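TetR-family transcriptional regulator (Streptomyces coelicolor, PDB 2G7L) probably acts as a dimeric transcriptional regulator, binding operator DNA through helix-turn-helix domains and probably responding to a small ligand through its helical C-terminal domain. Local coordinates at residues Pro17-Arg22 with Tyr57-Asn62; Val40-Leu45 with Ala64-Ala69; Val70-Leu75 with Gly121-Arg126. One frame throughout, in Å; residues are numbered along the deposited sequence.

How the interactions relate
All three contacts meet on or beside helix 63-74. Interaction 1 lies at the surface of the DNA-binding domain, where the lead-in to helix 21-35 folds over a tyrosine ring and one weak guanidinium-to-carbonyl bond is added. Interaction 2, about 10 Å away between centres, is buried and almost wholly apolar, with no hydrogen bond across its two segments; it touches interaction 1 through Met42, Leu66 and Ala69. Interaction 3 uses the last turn or so of the same helix and is partly buried, yet it is the most polar of the three, with a carboxylate facing the start of helix 122-136. Apolar packing thus organises the DNA-binding end, and hydrogen bonds join helix 63-74 to the C-terminal domain.

Interaction 1 (Pro17-Arg22 with Tyr57-Asn62); sequences PALSRR and YVYVAN
In the N-terminal DNA-binding domain, the ring of Tyr59, from the loop between helix 53-56 and helix 63-74, lies beneath the chain that leads Leu19, Ser20 and Arg21 into helix 21-35. The ring is sandwiched: Ser20 C stands over the centre of one face, and on the opposite face the CG2 methyl of its own neighbour Val58 sits over the centre too. Tyr59 CG is anti to its carbonyl carbon (chi1 -58°), which sends the ring out across the incoming chain. Backbone as well as side chains cover it, with Arg21 N 3.7 Å from Tyr59 CD2. On the same side as Ser20, but off toward the CE1 corner, Leu19 crosses the ring at a slant, its CG 4.1 Å from Tyr59 CE1, and at the phenol end Tyr59 OH lies 3.2 Å from Leu19 O. Arg21 runs past the near end of the tyrosine: its CB packs 4.1 Å from Tyr59 CD2, and the chain, extended from CG to NE, carries the guanidinium along to the backbone. There the edge of that group, in plane, gives a weak, bent bond from NH2 to Tyr59 O, 2.9 Å long with an N-H...O angle of 126°. With a leucine in place of Tyr59 the flat ring under Ser20 and Arg21 is gone, and the lead-in to helix 21-35 would probably be set free to shift. Around this, Ser20 OG caps helix 21-35 by bonding to Trp23 N, while Val60 turns inward onto Ile24, Met42 and Leu66. An arm laid against the loop after helix 53-56, probably the recognition helix as in relatives, fits the three-helix DNA-binding domain of TetR-family regulators, in which helix 21-35 packs against the family's helix-turn-helix, here probably 42-48 and 53-56.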
ATOM      1  N   PRO A  17       4.850 -34.807  19.169  1.00 85.34           N
ATOM      2  CA  PRO A  17       3.936 -33.736  19.688  1.00 84.01           C
ATOM      3  C   PRO A  17       2.914 -33.293  18.629  1.00 81.10           C
ATOM      4  O   PRO A  17       3.219 -33.331  17.427  1.00 80.99           O
ATOM      5  CB  PRO A  17       4.882 -32.573  20.076  1.00 83.75           C
ATOM      6  CG  PRO A  17       6.275 -33.193  20.192  1.00 86.05           C
ATOM      7  CD  PRO A  17       6.268 -34.363  19.185  1.00 85.68           C
ATOM      8  N   ALA A  18       1.703 -32.930  19.063  1.00 78.18           N
ATOM      9  CA  ALA A  18       0.639 -32.545  18.123  1.00 75.14           C
ATOM     10  C   ALA A  18       0.885 -31.159  17.497  1.00 72.86           C
ATOM     11  O   ALA A  18       1.336 -30.224  18.171  1.00 71.96           O
ATOM     12  CB  ALA A  18      -0.724 -32.598  18.783  1.00 75.33           C
ATOM     13  N   LEU A  19       0.593 -31.055  16.203  1.00 69.78           N
ATOM     14  CA  LEU A  19       0.848 -29.837  15.455  1.00 67.12           C
ATOM     15  C   LEU A  19      -0.301 -28.898  15.757  1.00 65.77           C
ATOM     16  O   LEU A  19      -1.459 -29.323  15.730  1.00 65.93           O
ATOM     17  CB  LEU A  19       0.866 -30.160  13.967  1.00 66.62           C
ATOM     18  CG  LEU A  19       1.681 -29.367  12.942  1.00 66.17           C
ATOM     19  CD1 LEU A  19       3.052 -28.804  13.438  1.00 63.56           C
ATOM     20  CD2 LEU A  19       1.862 -30.223  11.702  1.00 66.59           C
ATOM     21  N   SER A  20      -0.007 -27.632  16.058  1.00 62.56           N
ATOM     22  CA  SER A  20      -1.084 -26.632  16.188  1.00 60.14           C
ATOM     23  C   SER A  20      -0.719 -25.355  15.448  1.00 58.45           C
ATOM     24  O   SER A  20       0.456 -25.139  15.123  1.00 58.84           O
ATOM     25  CB  SER A  20      -1.392 -26.332  17.657  1.00 59.23           C
ATOM     26  OG  SER A  20      -0.243 -25.814  18.318  1.00 60.19           O
ATOM     27  N   ARG A  21      -1.720 -24.498  15.215  1.00 56.68           N
ATOM     28  CA  ARG A  21      -1.475 -23.180  14.670  1.00 54.44           C
ATOM     29  C   ARG A  21      -0.539 -22.400  15.607  1.00 53.11           C
ATOM     30  O   ARG A  21       0.441 -21.807  15.142  1.00 50.94           O
ATOM     31  CB  ARG A  21      -2.784 -22.429  14.437  1.00 54.66           C
ATOM     32  CG  ARG A  21      -2.536 -21.090  13.699  1.00 56.50           C
ATOM     33  CD  ARG A  21      -3.760 -20.398  13.168  1.00 56.19           C
ATOM     34  NE  ARG A  21      -3.442 -18.991  12.882  1.00 59.53           N
ATOM     35  CZ  ARG A  21      -3.226 -18.491  11.665  1.00 61.10           C
ATOM     36  NH1 ARG A  21      -2.936 -17.202  11.495  1.00 63.29           N
ATOM     37  NH2 ARG A  21      -3.321 -19.266  10.613  1.00 65.25           N
ATOM     38  N   ARG A  22      -0.825 -22.404  16.918  1.00 51.67           N
ATOM     39  CA  ARG A  22      -0.009 -21.640  17.851  1.00 50.66           C
ATOM     40  C   ARG A  22       1.469 -22.049  17.747  1.00 49.93           C
ATOM     41  O   ARG A  22       2.357 -21.207  17.752  1.00 50.26           O
ATOM     42  CB  ARG A  22      -0.492 -21.831  19.286  1.00 51.41           C
ATOM     43  CG  ARG A  22       0.439 -21.102  20.316  1.00 51.80           C
ATOM     44  CD  ARG A  22       0.417 -21.697  21.739  1.00 51.83           C
ATOM     45  NE  ARG A  22       0.766 -23.107  21.741  1.00 52.80           N
ATOM     46  CZ  ARG A  22       2.012 -23.572  21.696  1.00 51.48           C
ATOM     47  NH1 ARG A  22       3.065 -22.744  21.643  1.00 48.42           N
ATOM     48  NH2 ARG A  22       2.190 -24.879  21.686  1.00 54.59           N
ATOM     49  N   TYR A  57      -0.110 -26.498   5.912  1.00 68.37           N
ATOM     50  CA  TYR A  57      -1.017 -25.746   5.028  1.00 69.53           C
ATOM     51  C   TYR A  57      -2.446 -25.756   5.487  1.00 69.43           C
ATOM     52  O   TYR A  57      -3.241 -24.936   5.053  1.00 70.53           O
ATOM     53  CB  TYR A  57      -0.954 -26.239   3.559  1.00 70.73           C
ATOM     54  CG  TYR A  57       0.260 -25.767   2.780  1.00 70.83           C
ATOM     55  CD1 TYR A  57       1.010 -26.659   2.006  1.00 74.20           C
ATOM     56  CD2 TYR A  57       0.660 -24.450   2.831  1.00 70.92           C
ATOM     57  CE1 TYR A  57       2.147 -26.233   1.302  1.00 75.54           C
ATOM     58  CE2 TYR A  57       1.769 -24.002   2.139  1.00 74.06           C
ATOM     59  CZ  TYR A  57       2.518 -24.888   1.368  1.00 75.08           C
ATOM     60  OH  TYR A  57       3.615 -24.413   0.671  1.00 71.67           O
ATOM     61  N   VAL A  58      -2.782 -26.685   6.355  1.00 69.29           N
ATOM     62  CA  VAL A  58      -4.106 -26.703   6.941  1.00 69.70           C
ATOM     63  C   VAL A  58      -4.272 -25.564   7.964  1.00 69.42           C
ATOM     64  O   VAL A  58      -5.379 -25.065   8.166  1.00 69.90           O
ATOM     65  CB  VAL A  58      -4.461 -28.112   7.524  1.00 69.90           C
ATOM     66  CG1 VAL A  58      -3.269 -29.015   7.515  1.00 70.16           C
ATOM     67  CG2 VAL A  58      -5.077 -28.027   8.923  1.00 69.34           C
ATOM     68  N   TYR A  59      -3.166 -25.156   8.584  1.00 68.98           N
ATOM     69  CA  TYR A  59      -3.130 -24.058   9.577  1.00 68.75           C
ATOM     70  C   TYR A  59      -2.858 -22.712   8.908  1.00 68.56           C
ATOM     71  O   TYR A  59      -3.617 -21.769   9.093  1.00 69.25           O
ATOM     72  CB  TYR A  59      -2.113 -24.363  10.680  1.00 68.16           C
ATOM     73  CG  TYR A  59      -2.436 -25.660  11.364  1.00 69.05           C
ATOM     74  CD1 TYR A  59      -1.685 -26.804  11.119  1.00 69.11           C
ATOM     75  CD2 TYR A  59      -3.538 -25.770  12.229  1.00 72.04           C
ATOM     76  CE1 TYR A  59      -1.988 -28.011  11.719  1.00 67.77           C
ATOM     77  CE2 TYR A  59      -3.850 -26.986  12.849  1.00 71.18           C
ATOM     78  CZ  TYR A  59      -3.071 -28.102  12.583  1.00 69.67           C
ATOM     79  OH  TYR A  59      -3.359 -29.332  13.170  1.00 68.98           O
ATOM     80  N   VAL A  60      -1.802 -22.638   8.106  1.00 68.16           N
ATOM     81  CA  VAL A  60      -1.457 -21.424   7.369  1.00 68.74           C
ATOM     82  C   VAL A  60      -1.390 -21.739   5.865  1.00 68.95           C
ATOM     83  O   VAL A  60      -0.572 -22.558   5.427  1.00 69.50           O
ATOM     84  CB  VAL A  60      -0.162 -20.678   7.967  1.00 68.17           C
ATOM     85  CG1 VAL A  60       0.762 -21.629   8.658  1.00 69.85           C
ATOM     86  CG2 VAL A  60       0.582 -19.955   6.934  1.00 68.52           C
ATOM     87  N   ALA A  61      -2.266 -21.112   5.078  1.00 68.56           N
ATOM     88  CA  ALA A  61      -2.470 -21.551   3.698  1.00 67.77           C
ATOM     89  C   ALA A  61      -1.371 -21.116   2.712  1.00 67.48           C
ATOM     90  O   ALA A  61      -1.275 -21.660   1.616  1.00 68.01           O
ATOM     91  CB  ALA A  61      -3.898 -21.158   3.205  1.00 67.77           C
ATOM     92  N   ASN A  62      -0.536 -20.147   3.093  1.00 66.15           N
ATOM     93  CA  ASN A  62       0.505 -19.666   2.204  1.00 64.67           C
ATOM     94  C   ASN A  62       1.486 -18.752   2.916  1.00 63.93           C
ATOM     95  O   ASN A  62       1.317 -18.431   4.081  1.00 64.11           O
ATOM     96  CB  ASN A  62      -0.116 -18.956   0.960  1.00 65.28           C
ATOM     97  CG  ASN A  62      -1.143 -17.859   1.326  1.00 64.42           C
ATOM     98  OD1 ASN A  62      -0.839 -16.943   2.077  1.00 64.84           O
ATOM     99  ND2 ASN A  62      -2.351 -17.957   0.775  1.00 61.27           N
TER

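Interaction 2 (Val40-Leu45 with Ala64-Ala69); sequences VTMRRL and AELHAA
The backbones of the two segments stay well apart, their nearest alpha carbons being Met42 and Leu66 at 8.2 Å and Val40 and His67 at 8.5 Å, so side chains must bridge the distance. Leu66 does most of that work. Its CG is anti to the backbone N (chi1 172°), which carries both methyls away from helix 63-74 and into the group formed by Val40, Met42 and Leu45. CD2 packs 3.7 Å from Val40 CG1, the two side chains meeting aslant, and the selenium of Met42, a selenomethionine, lies 4.2 Å from the same methyl. The other branch serves Leu45: Leu66 CD1 and Leu45 CD2 meet tip to tip at 3.6 Å. His67 approaches less closely, with the edge of its ring turned to the Val40 carbonyl; its firmer polar link is made by ND1, hydrogen-bonded to Ser113 OG in helix 108-116. Helix 42-48 is started by Thr41, whose OG1 accepts from Arg44 N at 2.9 Å in a fairly straight N-cap bond (163°). Arg43 NH2 also reaches this oxygen, with OG1 tilted from the guanidinium plane. Further in, Val40 rests on Ala28, and Leu45 on Ile24 and Leu56, so helices 21-35 and 53-56 complete the hydrophobic centre. This is the core of a TetR-type DNA-binding domain: the first helix of the helix-turn-helix packs against helix 63-74, the connecting helix through which, as in relatives, ligand binding probably reaches the DNA-reading part.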
ATOM      1  N   VAL A  40      12.017 -17.615   6.811  1.00 66.89           N
ATOM      2  CA  VAL A  40      10.731 -18.149   7.221  1.00 65.16           C
ATOM      3  C   VAL A  40       9.895 -18.568   5.993  1.00 66.03           C
ATOM      4  O   VAL A  40       9.046 -17.804   5.463  1.00 65.90           O
ATOM      5  CB  VAL A  40       9.974 -17.144   8.136  1.00 65.31           C
ATOM      6  CG1 VAL A  40       8.659 -17.757   8.654  1.00 61.57           C
ATOM      7  CG2 VAL A  40      10.888 -16.661   9.292  1.00 63.19           C
ATOM      8  N   THR A  41      10.128 -19.791   5.534  1.00 65.51           N
ATOM      9  CA  THR A  41       9.353 -20.324   4.429  1.00 66.00           C
ATOM     10  C   THR A  41       8.586 -21.501   4.976  1.00 65.53           C
ATOM     11  O   THR A  41       8.883 -21.955   6.072  1.00 64.62           O
ATOM     12  CB  THR A  41      10.292 -20.802   3.295  1.00 66.29           C
ATOM     13  OG1 THR A  41      11.059 -21.914   3.770  1.00 69.57           O
ATOM     14  CG2 THR A  41      11.273 -19.705   2.879  1.00 66.45           C
HETATM   15  N   MSE A  42       7.616 -22.008   4.219  1.00 66.15           N
HETATM   16  CA  MSE A  42       6.834 -23.152   4.662  1.00 67.07           C
HETATM   17  C   MSE A  42       7.711 -24.413   4.754  1.00 67.07           C
HETATM   18  O   MSE A  42       7.553 -25.221   5.672  1.00 66.02           O
HETATM   19  CB  MSE A  42       5.609 -23.383   3.746  1.00 67.59           C
HETATM   20  CG  MSE A  42       4.481 -22.320   3.931  1.00 72.17           C
HETATM   21 SE   MSE A  42       3.626 -22.428   5.713  0.80 78.35          SE
HETATM   22  CE  MSE A  42       2.393 -23.737   5.362  1.00 79.13           C
ATOM     23  N   ARG A  43       8.632 -24.556   3.794  1.00 67.17           N
ATOM     24  CA  ARG A  43       9.591 -25.671   3.739  1.00 67.35           C
ATOM     25  C   ARG A  43      10.612 -25.592   4.903  1.00 65.49           C
ATOM     26  O   ARG A  43      10.786 -26.555   5.590  1.00 65.24           O
ATOM     27  CB  ARG A  43      10.267 -25.724   2.359  1.00 68.49           C
ATOM     28  CG  ARG A  43      11.410 -26.763   2.214  1.00 73.63           C
ATOM     29  CD  ARG A  43      12.703 -26.122   1.564  1.00 81.33           C
ATOM     30  NE  ARG A  43      12.794 -24.670   1.821  1.00 85.51           N
ATOM     31  CZ  ARG A  43      13.924 -23.990   2.032  1.00 86.67           C
ATOM     32  NH1 ARG A  43      15.101 -24.623   2.036  1.00 87.57           N
ATOM     33  NH2 ARG A  43      13.868 -22.677   2.267  1.00 84.06           N
ATOM     34  N   ARG A  44      11.243 -24.444   5.148  1.00 64.93           N
ATOM     35  CA  ARG A  44      12.083 -24.290   6.343  1.00 64.12           C
ATOM     36  C   ARG A  44      11.320 -24.497   7.665  1.00 64.18           C
ATOM     37  O   ARG A  44      11.898 -24.857   8.680  1.00 64.65           O
ATOM     38  CB  ARG A  44      12.795 -22.946   6.366  1.00 64.33           C
ATOM     39  CG  ARG A  44      13.656 -22.723   7.584  1.00 63.01           C
ATOM     40  CD  ARG A  44      14.756 -23.821   7.708  1.00 64.82           C
ATOM     41  NE  ARG A  44      15.235 -23.835   9.072  1.00 66.36           N
ATOM     42  CZ  ARG A  44      16.157 -22.998   9.556  1.00 68.90           C
ATOM     43  NH1 ARG A  44      16.750 -22.089   8.762  1.00 68.39           N
ATOM     44  NH2 ARG A  44      16.488 -23.080  10.840  1.00 66.98           N
ATOM     45  N   LEU A  45      10.019 -24.277   7.650  1.00 63.23           N
ATOM     46  CA  LEU A  45       9.221 -24.410   8.876  1.00 62.94           C
ATOM     47  C   LEU A  45       8.827 -25.859   9.098  1.00 62.25           C
ATOM     48  O   LEU A  45       8.878 -26.328  10.217  1.00 60.24           O
ATOM     49  CB  LEU A  45       7.973 -23.512   8.798  1.00 63.08           C
ATOM     50  CG  LEU A  45       7.389 -22.843  10.026  1.00 63.35           C
ATOM     51  CD1 LEU A  45       8.434 -22.009  10.747  1.00 63.17           C
ATOM     52  CD2 LEU A  45       6.252 -21.983   9.491  1.00 62.04           C
ATOM     53  N   ALA A  64       1.934 -15.487   2.706  1.00 58.34           N
ATOM     54  CA  ALA A  64       1.318 -14.242   3.199  1.00 56.01           C
ATOM     55  C   ALA A  64       0.467 -14.441   4.457  1.00 53.30           C
ATOM     56  O   ALA A  64       0.546 -13.614   5.345  1.00 52.42           O
ATOM     57  CB  ALA A  64       0.536 -13.491   2.068  1.00 56.20           C
ATOM     58  N   GLU A  65      -0.287 -15.547   4.538  1.00 51.72           N
ATOM     59  CA  GLU A  65      -0.994 -15.960   5.753  1.00 51.76           C
ATOM     60  C   GLU A  65      -0.026 -16.202   6.897  1.00 51.99           C
ATOM     61  O   GLU A  65      -0.307 -15.866   8.054  1.00 51.58           O
ATOM     62  CB  GLU A  65      -1.899 -17.177   5.539  1.00 50.84           C
ATOM     63  CG  GLU A  65      -3.195 -16.900   4.672  1.00 54.75           C
ATOM     64  CD  GLU A  65      -4.159 -15.830   5.252  1.00 59.08           C
ATOM     65  OE1 GLU A  65      -4.092 -15.549   6.479  1.00 62.56           O
ATOM     66  OE2 GLU A  65      -5.000 -15.268   4.484  1.00 61.85           O
ATOM     67  N   LEU A  66       1.139 -16.736   6.552  1.00 51.72           N
ATOM     68  CA  LEU A  66       2.209 -17.016   7.528  1.00 51.82           C
ATOM     69  C   LEU A  66       2.846 -15.687   7.985  1.00 52.13           C
ATOM     70  O   LEU A  66       3.072 -15.478   9.194  1.00 49.84           O
ATOM     71  CB  LEU A  66       3.285 -17.937   6.900  1.00 51.13           C
ATOM     72  CG  LEU A  66       4.580 -18.195   7.698  1.00 52.02           C
ATOM     73  CD1 LEU A  66       4.224 -19.060   8.969  1.00 51.81           C
ATOM     74  CD2 LEU A  66       5.689 -18.894   6.821  1.00 51.60           C
ATOM     75  N   HIS A  67       3.159 -14.793   7.023  1.00 51.57           N
ATOM     76  CA  HIS A  67       3.674 -13.453   7.435  1.00 51.95           C
ATOM     77  C   HIS A  67       2.626 -12.723   8.250  1.00 49.05           C
ATOM     78  O   HIS A  67       2.964 -12.095   9.235  1.00 49.41           O
ATOM     79  CB  HIS A  67       4.144 -12.594   6.263  1.00 53.21           C
ATOM     80  CG  HIS A  67       5.367 -13.123   5.578  1.00 58.48           C
ATOM     81  ND1 HIS A  67       5.858 -12.576   4.411  1.00 62.89           N
ATOM     82  CD2 HIS A  67       6.179 -14.163   5.877  1.00 59.84           C
ATOM     83  CE1 HIS A  67       6.928 -13.255   4.026  1.00 62.95           C
ATOM     84  NE2 HIS A  67       7.135 -14.229   4.892  1.00 61.08           N
ATOM     85  N   ALA A  68       1.360 -12.840   7.855  1.00 47.59           N
ATOM     86  CA  ALA A  68       0.254 -12.182   8.588  1.00 47.31           C
ATOM     87  C   ALA A  68       0.171 -12.654  10.081  1.00 47.89           C
ATOM     88  O   ALA A  68       0.039 -11.817  11.003  1.00 49.64           O
ATOM     89  CB  ALA A  68      -1.051 -12.391   7.903  1.00 45.80           C
ATOM     90  N   ALA A  69       0.200 -13.969  10.301  1.00 47.06           N
ATOM     91  CA  ALA A  69       0.311 -14.591  11.655  1.00 47.10           C
ATOM     92  C   ALA A  69       1.523 -14.082  12.428  1.00 46.58           C
ATOM     93  O   ALA A  69       1.428 -13.758  13.591  1.00 46.92           O
ATOM     94  CB  ALA A  69       0.399 -16.111  11.493  1.00 46.94           C
TER

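Interaction 3 (Val70-Leu75 with Gly121-Arg126); sequences VLDALL and GENYLR
Asp72 presents its carboxylate to the first turn of helix 122-136. OD1 takes a weak bond from Asn123 N at 3.3 Å, and OD2 accepts from Tyr124 N at 3.1 Å, although the exact place of OD2 is less certain because it crowds Gly121 in the model. With Asp72 CG anti to the backbone N (chi1 -165°), the group extends from helix 63-74 to these amides. Asn123 returns the grip: its ND2 donates to Asp72 O at 3.1 Å from above the carbonyl plane, while Leu75 N reaches that oxygen from the opposite face. Beside this polar patch, Leu75 CD2 lies at the edge of the Tyr124 ring, 4.0 Å from CD1. One shell out, Arg126 NH2 makes a weak bond to Asn123 OD1, which may help to hold the amide's rotation, and Tyr124 rests on Arg118 and Pro119. The axes of the short helical segments 70-74 and 122-126 come within 8.2 Å and cross at 62°. A buried carboxylate set against the amino end of a helix would be expected to stay ionised, its negative charge eased by the backbone N-H groups and the helix dipole.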
ATOM      1  N   VAL A  70       2.677 -13.992  11.782  1.00 46.92           N
ATOM      2  CA  VAL A  70       3.838 -13.430  12.464  1.00 47.59           C
ATOM      3  C   VAL A  70       3.622 -11.958  12.770  1.00 48.68           C
ATOM      4  O   VAL A  70       4.086 -11.434  13.803  1.00 48.99           O
ATOM      5  CB  VAL A  70       5.111 -13.585  11.612  1.00 47.99           C
ATOM      6  CG1 VAL A  70       6.267 -12.847  12.227  1.00 46.73           C
ATOM      7  CG2 VAL A  70       5.447 -15.133  11.420  1.00 49.03           C
ATOM      8  N   LEU A  71       2.988 -11.239  11.833  1.00 49.49           N
ATOM      9  CA  LEU A  71       2.697  -9.815  12.125  1.00 49.18           C
ATOM     10  C   LEU A  71       1.741  -9.747  13.256  1.00 48.73           C
ATOM     11  O   LEU A  71       1.936  -8.928  14.177  1.00 49.92           O
ATOM     12  CB  LEU A  71       2.147  -9.045  10.896  1.00 49.06           C
ATOM     13  CG  LEU A  71       1.826  -7.567  11.138  1.00 48.74           C
ATOM     14  CD1 LEU A  71       3.059  -6.850  11.635  1.00 43.95           C
ATOM     15  CD2 LEU A  71       1.288  -6.959   9.822  1.00 47.45           C
ATOM     16  N   ASP A  72       0.703 -10.577  13.225  1.00 49.61           N
ATOM     17  CA  ASP A  72      -0.229 -10.577  14.358  1.00 52.33           C
ATOM     18  C   ASP A  72       0.450 -10.737  15.722  1.00 52.43           C
ATOM     19  O   ASP A  72       0.261  -9.925  16.634  1.00 53.84           O
ATOM     20  CB  ASP A  72      -1.354 -11.573  14.179  1.00 53.10           C
ATOM     21  CG  ASP A  72      -2.501 -11.322  15.158  1.00 59.14           C
ATOM     22  OD1 ASP A  72      -2.288 -11.568  16.353  1.00 65.87           O
ATOM     23  OD2 ASP A  72      -3.625 -10.922  14.765  1.00 58.13           O
ATOM     24  N   ALA A  73       1.314 -11.731  15.834  1.00 53.53           N
ATOM     25  CA  ALA A  73       2.105 -11.937  17.031  1.00 54.09           C
ATOM     26  C   ALA A  73       2.769 -10.631  17.478  1.00 54.78           C
ATOM     27  O   ALA A  73       2.665 -10.246  18.647  1.00 54.83           O
ATOM     28  CB  ALA A  73       3.196 -13.031  16.755  1.00 53.84           C
ATOM     29  N   LEU A  74       3.434  -9.949  16.545  1.00 55.35           N
ATOM     30  CA  LEU A  74       4.253  -8.741  16.853  1.00 55.88           C
ATOM     31  C   LEU A  74       3.408  -7.530  17.293  1.00 55.81           C
ATOM     32  O   LEU A  74       3.904  -6.586  17.925  1.00 54.29           O
ATOM     33  CB  LEU A  74       5.131  -8.373  15.635  1.00 56.47           C
ATOM     34  CG  LEU A  74       6.242  -9.379  15.284  1.00 59.15           C
ATOM     35  CD1 LEU A  74       6.568  -9.356  13.828  1.00 59.23           C
ATOM     36  CD2 LEU A  74       7.530  -9.085  16.076  1.00 59.17           C
ATOM     37  N   LEU A  75       2.114  -7.612  17.005  1.00 56.74           N
ATOM     38  CA  LEU A  75       1.134  -6.560  17.337  1.00 57.73           C
ATOM     39  C   LEU A  75       0.604  -6.650  18.767  1.00 59.56           C
ATOM     40  O   LEU A  75      -0.215  -5.825  19.175  1.00 58.39           O
ATOM     41  CB  LEU A  75      -0.060  -6.611  16.355  1.00 57.17           C
ATOM     42  CG  LEU A  75      -0.050  -5.688  15.127  1.00 57.25           C
ATOM     43  CD1 LEU A  75       1.328  -5.184  14.796  1.00 53.28           C
ATOM     44  CD2 LEU A  75      -0.711  -6.335  13.924  1.00 53.69           C
ATOM     45  N   GLY A 121      -5.526 -12.490  13.633  1.00 50.61           N
ATOM     46  CA  GLY A 121      -5.480 -13.129  14.933  1.00 51.81           C
ATOM     47  C   GLY A 121      -6.003 -12.211  15.996  1.00 52.47           C
ATOM     48  O   GLY A 121      -6.535 -11.131  15.696  1.00 51.77           O
ATOM     49  N   GLU A 122      -5.820 -12.604  17.259  0.50 51.79           N
ATOM     50  CA  GLU A 122      -6.410 -11.838  18.361  0.50 51.67           C
ATOM     51  C   GLU A 122      -5.910 -10.405  18.508  0.50 50.60           C
ATOM     52  O   GLU A 122      -6.684  -9.506  18.865  0.50 49.82           O
ATOM     53  CB  GLU A 122      -6.300 -12.560  19.732  0.50 52.00           C
ATOM     54  CG  GLU A 122      -7.312 -11.973  20.770  0.50 54.43           C
ATOM     55  CD  GLU A 122      -8.699 -11.595  20.139  0.50 57.26           C
ATOM     56  OE1 GLU A 122      -9.467 -12.519  19.754  0.50 59.09           O
ATOM     57  OE2 GLU A 122      -9.027 -10.375  20.045  0.50 56.01           O
ATOM     58  N   ASN A 123      -4.622 -10.213  18.277  1.00 49.69           N
ATOM     59  CA  ASN A 123      -4.002  -8.927  18.459  1.00 50.98           C
ATOM     60  C   ASN A 123      -4.491  -7.902  17.404  1.00 51.57           C
ATOM     61  O   ASN A 123      -4.599  -6.702  17.699  1.00 52.48           O
ATOM     62  CB  ASN A 123      -2.494  -9.072  18.412  1.00 51.01           C
ATOM     63  CG  ASN A 123      -1.928  -9.846  19.644  1.00 56.09           C
ATOM     64  OD1 ASN A 123      -2.388  -9.647  20.763  1.00 60.02           O
ATOM     65  ND2 ASN A 123      -0.895 -10.663  19.429  1.00 50.91           N
ATOM     66  N   TYR A 124      -4.800  -8.392  16.200  1.00 50.84           N
ATOM     67  CA  TYR A 124      -5.212  -7.537  15.097  1.00 50.14           C
ATOM     68  C   TYR A 124      -6.658  -7.193  15.331  1.00 50.05           C
ATOM     69  O   TYR A 124      -7.033  -6.023  15.226  1.00 48.78           O
ATOM     70  CB  TYR A 124      -5.030  -8.189  13.704  1.00 49.16           C
ATOM     71  CG  TYR A 124      -5.257  -7.203  12.530  1.00 47.26           C
ATOM     72  CD1 TYR A 124      -4.330  -6.207  12.252  1.00 48.60           C
ATOM     73  CD2 TYR A 124      -6.373  -7.280  11.729  1.00 47.49           C
ATOM     74  CE1 TYR A 124      -4.513  -5.288  11.170  1.00 49.64           C
ATOM     75  CE2 TYR A 124      -6.571  -6.371  10.637  1.00 45.54           C
ATOM     76  CZ  TYR A 124      -5.624  -5.374  10.384  1.00 45.97           C
ATOM     77  OH  TYR A 124      -5.757  -4.449   9.316  1.00 51.67           O
ATOM     78  N   LEU A 125      -7.471  -8.198  15.647  1.00 49.27           N
ATOM     79  CA  LEU A 125      -8.850  -7.946  16.068  1.00 50.54           C
ATOM     80  C   LEU A 125      -8.948  -6.956  17.260  1.00 50.31           C
ATOM     81  O   LEU A 125      -9.894  -6.177  17.326  1.00 49.68           O
ATOM     82  CB  LEU A 125      -9.557  -9.282  16.398  1.00 51.47           C
ATOM     83  CG  LEU A 125     -10.422  -9.840  15.260  1.00 54.02           C
ATOM     84  CD1 LEU A 125      -9.609  -9.946  13.963  1.00 57.28           C
ATOM     85  CD2 LEU A 125     -10.949 -11.198  15.698  1.00 56.69           C
ATOM     86  N   ARG A 126      -7.976  -6.986  18.172  1.00 49.96           N
ATOM     87  CA  ARG A 126      -7.912  -6.011  19.252  1.00 52.56           C
ATOM     88  C   ARG A 126      -7.502  -4.600  18.817  1.00 50.93           C
ATOM     89  O   ARG A 126      -8.038  -3.599  19.327  1.00 47.83           O
ATOM     90  CB  ARG A 126      -6.986  -6.472  20.398  1.00 52.07           C
ATOM     91  CG  ARG A 126      -7.695  -7.495  21.374  1.00 57.06           C
ATOM     92  CD  ARG A 126      -6.759  -7.874  22.546  1.00 57.72           C
ATOM     93  NE  ARG A 126      -5.344  -7.674  22.206  1.00 68.40           N
ATOM     94  CZ  ARG A 126      -4.522  -6.784  22.777  1.00 72.50           C
ATOM     95  NH1 ARG A 126      -4.973  -5.985  23.756  1.00 73.17           N
ATOM     96  NH2 ARG A 126      -3.241  -6.691  22.356  1.00 71.71           N
TER